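Tailspike protein (Siphovirus 9NA, PDB 3RIQ) probably binds the O-antigen of Salmonella lipopolysaccharide and cleaves it as an endorhamnosidase, serving as the receptor-recognition spike of the phage tail. Local coordinates at residues C173-V178 and W201-K206; I191-H196 and S218-I223. All blocks are in the same frame, centred on the assembly; numbering follows the deposited sequence. Where two conformers were deposited one is given.

Contact 1 of 2, residues C173-V178 and W201-K206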
# COMPACT_ATOMS: atom_id res chain seq x y z
N CYS A 173 6.23 -29.09 -13.97
CA CYS A 173 5.12 -29.14 -13.06
C CYS A 173 4.14 -28.02 -13.33
O CYS A 173 4.51 -26.98 -13.91
CB CYS A 173 5.60 -29.04 -11.59
SG CYS A 173 6.58 -30.51 -11.05
N ASN A 174 2.91 -28.20 -12.85
CA ASN A 174 1.88 -27.14 -12.92
C ASN A 174 1.09 -27.15 -11.62
O ASN A 174 0.97 -28.19 -10.95
CB ASN A 174 0.90 -27.37 -14.07
CG ASN A 174 1.58 -27.36 -15.42
OD1 ASN A 174 1.87 -26.30 -15.98
ND2 ASN A 174 1.85 -28.57 -15.94
N HIS A 175 0.55 -25.99 -11.27
CA HIS A 175 -0.27 -25.84 -10.06
C HIS A 175 0.44 -26.37 -8.83
O HIS A 175 -0.17 -27.03 -7.97
CB HIS A 175 -1.68 -26.40 -10.27
CG HIS A 175 -2.44 -25.65 -11.32
ND1 HIS A 175 -3.01 -24.41 -11.09
CD2 HIS A 175 -2.63 -25.91 -12.64
CE1 HIS A 175 -3.56 -23.97 -12.20
NE2 HIS A 175 -3.34 -24.86 -13.16
N ILE A 176 1.75 -26.09 -8.75
CA ILE A 176 2.47 -26.32 -7.50
C ILE A 176 2.26 -25.10 -6.60
O ILE A 176 2.54 -23.96 -7.00
CB ILE A 176 4.00 -26.51 -7.76
CG1 ILE A 176 4.23 -27.65 -8.78
CG2 ILE A 176 4.71 -26.73 -6.43
CD1 ILE A 176 3.73 -29.02 -8.35
N LEU A 177 1.78 -25.33 -5.38
CA LEU A 177 1.68 -24.24 -4.38
C LEU A 177 2.65 -24.52 -3.27
O LEU A 177 2.56 -25.58 -2.63
CB LEU A 177 0.24 -24.19 -3.81
CG LEU A 177 0.06 -23.26 -2.60
CD1 LEU A 177 0.36 -21.76 -2.96
CD2 LEU A 177 -1.39 -23.40 -2.11
N VAL A 178 3.60 -23.60 -3.04
CA VAL A 178 4.53 -23.70 -1.93
C VAL A 178 4.19 -22.65 -0.89
O VAL A 178 4.32 -21.44 -1.17
CB VAL A 178 6.00 -23.53 -2.38
CG1 VAL A 178 6.96 -23.80 -1.20
CG2 VAL A 178 6.30 -24.43 -3.56
N TRP A 201 3.78 -24.07 -21.55
CA TRP A 201 4.17 -23.08 -20.53
C TRP A 201 3.69 -23.57 -19.19
O TRP A 201 2.52 -23.93 -19.05
CB TRP A 201 3.56 -21.70 -20.85
CG TRP A 201 4.13 -21.18 -22.12
CD1 TRP A 201 3.78 -21.53 -23.42
CD2 TRP A 201 5.17 -20.23 -22.24
NE1 TRP A 201 4.56 -20.84 -24.32
CE2 TRP A 201 5.42 -20.05 -23.63
CE3 TRP A 201 5.94 -19.52 -21.31
CZ2 TRP A 201 6.41 -19.17 -24.10
CZ3 TRP A 201 6.91 -18.62 -21.79
CH2 TRP A 201 7.14 -18.48 -23.18
N GLY A 202 4.58 -23.63 -18.21
CA GLY A 202 4.15 -23.98 -16.83
C GLY A 202 3.16 -22.94 -16.29
O GLY A 202 3.26 -21.76 -16.62
N THR A 203 2.18 -23.38 -15.51
CA THR A 203 1.19 -22.44 -14.99
C THR A 203 0.71 -22.80 -13.60
O THR A 203 0.83 -23.96 -13.22
CB THR A 203 0.02 -22.23 -15.96
OG1 THR A 203 -0.65 -20.99 -15.66
CG2 THR A 203 -0.99 -23.38 -15.88
N GLY A 204 0.20 -21.81 -12.87
CA GLY A 204 -0.32 -22.05 -11.53
C GLY A 204 0.73 -22.28 -10.46
O GLY A 204 0.37 -22.67 -9.36
N ASN A 205 2.01 -22.09 -10.78
CA ASN A 205 3.11 -22.40 -9.87
C ASN A 205 3.38 -21.14 -9.06
O ASN A 205 3.61 -20.03 -9.63
CB ASN A 205 4.34 -22.80 -10.64
CG ASN A 205 4.15 -24.12 -11.37
OD1 ASN A 205 3.54 -25.06 -10.82
ND2 ASN A 205 4.74 -24.22 -12.56
N LYS A 206 3.30 -21.26 -7.75
CA LYS A 206 3.35 -20.08 -6.88
C LYS A 206 4.01 -20.36 -5.53
O LYS A 206 3.93 -21.50 -5.01
CB LYS A 206 1.94 -19.50 -6.70
CG LYS A 206 1.00 -20.27 -5.89
CD LYS A 206 -0.38 -19.58 -5.94
CE LYS A 206 -0.88 -19.55 -7.39
NZ LYS A 206 -2.19 -18.95 -7.55
O HOH W 1 2.51 -26.82 -18.70
O HOH W 2 -2.96 -22.80 -9.22

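Contact 2 of 2, residues I191-H196 and S218-I223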
# COMPACT_ATOMS: atom_id res chain seq x y z
N ILE A 191 13.51 -21.90 -4.67
CA ILE A 191 12.45 -22.66 -5.32
C ILE A 191 12.50 -22.33 -6.79
O ILE A 191 12.46 -21.14 -7.15
CB ILE A 191 11.05 -22.23 -4.80
CG1 ILE A 191 10.92 -22.41 -3.27
CG2 ILE A 191 9.95 -23.01 -5.57
CD1 ILE A 191 10.95 -23.72 -2.79
N THR A 192 12.55 -23.34 -7.65
CA THR A 192 12.60 -23.10 -9.09
C THR A 192 11.48 -23.84 -9.79
O THR A 192 11.29 -25.04 -9.54
CB THR A 192 13.94 -23.62 -9.70
OG1 THR A 192 15.05 -22.99 -9.07
CG2 THR A 192 14.00 -23.40 -11.23
N PHE A 193 10.77 -23.16 -10.69
CA PHE A 193 9.76 -23.81 -11.54
C PHE A 193 10.34 -23.87 -12.95
O PHE A 193 10.41 -22.84 -13.66
CB PHE A 193 8.42 -23.07 -11.49
CG PHE A 193 7.89 -22.93 -10.10
CD1 PHE A 193 7.41 -24.06 -9.42
CD2 PHE A 193 7.87 -21.68 -9.46
CE1 PHE A 193 6.91 -23.97 -8.13
CE2 PHE A 193 7.35 -21.57 -8.15
CZ PHE A 193 6.87 -22.72 -7.50
N GLU A 194 10.84 -25.06 -13.32
CA GLU A 194 11.63 -25.24 -14.55
C GLU A 194 10.78 -25.91 -15.62
O GLU A 194 10.55 -27.12 -15.54
CB GLU A 194 12.83 -26.13 -14.21
CG GLU A 194 13.76 -26.41 -15.37
CD GLU A 194 14.78 -27.46 -15.01
OE1 GLU A 194 14.43 -28.48 -14.44
OE2 GLU A 194 15.96 -27.29 -15.29
N ASN A 195 10.29 -25.14 -16.61
CA ASN A 195 9.36 -25.68 -17.62
C ASN A 195 9.83 -25.57 -19.07
O ASN A 195 9.04 -25.70 -19.98
CB ASN A 195 7.95 -25.07 -17.45
CG ASN A 195 7.31 -25.45 -16.12
OD1 ASN A 195 7.67 -24.92 -15.09
ND2 ASN A 195 6.41 -26.40 -16.14
N HIS A 196 11.12 -25.39 -19.30
CA HIS A 196 11.57 -25.21 -20.68
C HIS A 196 11.76 -26.50 -21.49
O HIS A 196 12.05 -26.42 -22.67
CB HIS A 196 12.88 -24.44 -20.72
CG HIS A 196 14.01 -25.24 -20.14
ND1 HIS A 196 14.03 -25.61 -18.81
CD2 HIS A 196 15.10 -25.79 -20.72
CE1 HIS A 196 15.10 -26.35 -18.60
NE2 HIS A 196 15.78 -26.46 -19.74
N SER A 218 18.47 -17.09 -6.99
CA SER A 218 17.40 -16.16 -6.65
C SER A 218 16.43 -16.89 -5.73
O SER A 218 16.32 -18.12 -5.82
CB SER A 218 16.72 -15.64 -7.92
OG SER A 218 17.64 -14.96 -8.78
N ALA A 219 15.72 -16.20 -4.84
CA ALA A 219 14.93 -16.96 -3.87
C ALA A 219 13.89 -17.84 -4.58
O ALA A 219 13.70 -19.03 -4.22
CB ALA A 219 14.27 -16.07 -2.84
N VAL A 220 13.22 -17.27 -5.59
CA VAL A 220 12.30 -18.03 -6.44
C VAL A 220 12.66 -17.70 -7.86
O VAL A 220 12.90 -16.52 -8.19
CB VAL A 220 10.80 -17.68 -6.18
CG1 VAL A 220 9.91 -18.60 -6.99
CG2 VAL A 220 10.47 -17.75 -4.67
N LEU A 221 12.70 -18.74 -8.72
CA LEU A 221 13.10 -18.59 -10.12
C LEU A 221 12.07 -19.25 -11.04
O LEU A 221 11.67 -20.41 -10.80
CB LEU A 221 14.48 -19.25 -10.32
CG LEU A 221 15.00 -19.26 -11.77
CD1 LEU A 221 15.32 -17.84 -12.21
CD2 LEU A 221 16.22 -20.12 -11.86
N PHE A 222 11.59 -18.50 -12.03
CA PHE A 222 10.61 -19.00 -13.04
C PHE A 222 11.26 -19.19 -14.41
O PHE A 222 11.98 -18.29 -14.89
CB PHE A 222 9.45 -18.02 -13.20
CG PHE A 222 8.59 -17.89 -11.97
CD1 PHE A 222 7.46 -18.70 -11.79
CD2 PHE A 222 8.97 -17.04 -10.93
CE1 PHE A 222 6.69 -18.62 -10.62
CE2 PHE A 222 8.19 -16.96 -9.76
CZ PHE A 222 7.07 -17.76 -9.61
N ILE A 223 11.03 -20.36 -15.02
CA ILE A 223 11.52 -20.68 -16.35
C ILE A 223 10.35 -21.17 -17.20
O ILE A 223 9.73 -22.19 -16.87
CB ILE A 223 12.61 -21.80 -16.24
CG1 ILE A 223 13.86 -21.24 -15.57
CG2 ILE A 223 12.93 -22.43 -17.62
CD1 ILE A 223 14.83 -22.34 -15.02

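Contact 1 of 2, residues C173-V178 and W201-K206
The His175 imidazole lies over the backbone of Thr203 and Gly204. The same face takes Thr203 O, offset toward the rim, and Gly204 CA, which sits 4.0 Å from the ring centroid and 29° off its normal in a CH-pi contact. The methyl CG2 of Thr203 runs beside the ring near NE2, while Thr203 OG1 bonds to Asp226 O. A water at ND1 also reaches Gly204 O, weakly.

The second flat group, the Asn205 carboxamide, is gripped at both ends. Ile176 N donates to Asn205 OD1 at 2.9 Å, in the carbonyl plane. In return Asn205 ND2 donates to Cys173 O at 3.1 Å; the bond is almost straight and lies in the amide plane, although the donor stands 51° out of the plane of the Cys173 carbonyl. Asn225 OD1 is a further partner of ND2, so the amide's rotation is fixed. With CG anti to the carbonyl carbon (chi1 -67°), Asn205 reaches across into the corner of 173-178.

These are successive coils of the right-handed parallel beta-helix, meeting at a corner where the chain bends at His175. The bonding of Asn205 to the backbone of the preceding coil and to Asn225 recalls the polar ladders of pectate-lyase-like folds. Just before the corner, Asn174 OD1 accepts Thr203 N on a lone pair, and a water links the same oxygen to Trp201 O. Backbone bonding continues with His175 N to Thr203 O at 2.8 Å, then turns into a regular parallel pairing: Lys206 N donates to Ile176 O, and Val178 N to Lys206 O. Beside it, in the conformer given, Lys206 CG lies near Leu177 CD1 and Lys206 NZ forms a salt bridge with Asp232.

Contact 2 of 2, residues I191-H196 and S218-I223
Phe193 and Phe222 both hold CG anti to their carbonyl carbons, which sends the two rings out side by side in the same direction. Phe193 CD2 comes to 3.5 Å from Phe222 CE1, and the ring planes meet at 38°, an oblique pairing. The residues are neighbours in register on adjacent coils of the right-handed parallel beta-helix, so this is an aromatic step on the face of the sheet that also carries the pair Ile191 and Val220. Val220 CG1 touches Phe193 CE2 at 4.1 Å, and Val207 of strand 206-208 packs against Ile191, Phe193 and Val220, closing this apolar layer from another face of the coil.

On the reverse side of the sheet stand Thr192, Glu194, Leu221 and Ile223. Thr192 and Leu221 lie alongside one another, the Thr192 methyl CG2 4.0 Å from Leu221 CD2. Ile223 spans more of the opposing strand: CD1 reaches Thr192 CG2, while CG2 approaches His196 ND1 obliquely, at 3.6 Å. The Glu194 carboxylate has its partners outside the two segments, a salt bridge with Arg149 and a hydrogen bond with Thr171.

The strands run nearly parallel, their directions 9° apart. Their backbone ladder begins with Ile191 N to Ala219 O and continues through Leu221 N to Ile191 O, Phe193 N to Leu221 O and Ile223 N to Phe193 O, each at 2.9 Å. It is supplemented by CA-H...O contacts from Val220 to Ile191 O and from Thr192 to Leu221 O. Past Glu194 the chain leaves the strand geometry, and the last bond of the ladder reflects the change: Asn195 N still reaches Ile223 O at 3.0 Å, but it approaches from 38° above the carbonyl plane.

How the contacts relate
Contacts 1 and 2 have their centres 10 Å apart and interlock along the chain, in the order 173-178, 191-196, 201-206, 218-223. Each joins corresponding pieces of consecutive coils of the beta-helix, and strand 176-179 is followed directly by strand 184-194. They meet inside the coil: Asn195 ND2 probably donates to Cys173 O, adding a second donor to that carbonyl, while Phe193 CD1 packs against Asn205 CB. Phe222 CE1 likewise touches Asn205 O. The two contacts are thus joined by a polar bond at the corner and by apolar packing beside it. Contact 1 also reaches the second subunit, through His175 and Leu177, whereas no other chain of the assembly touches contact 2.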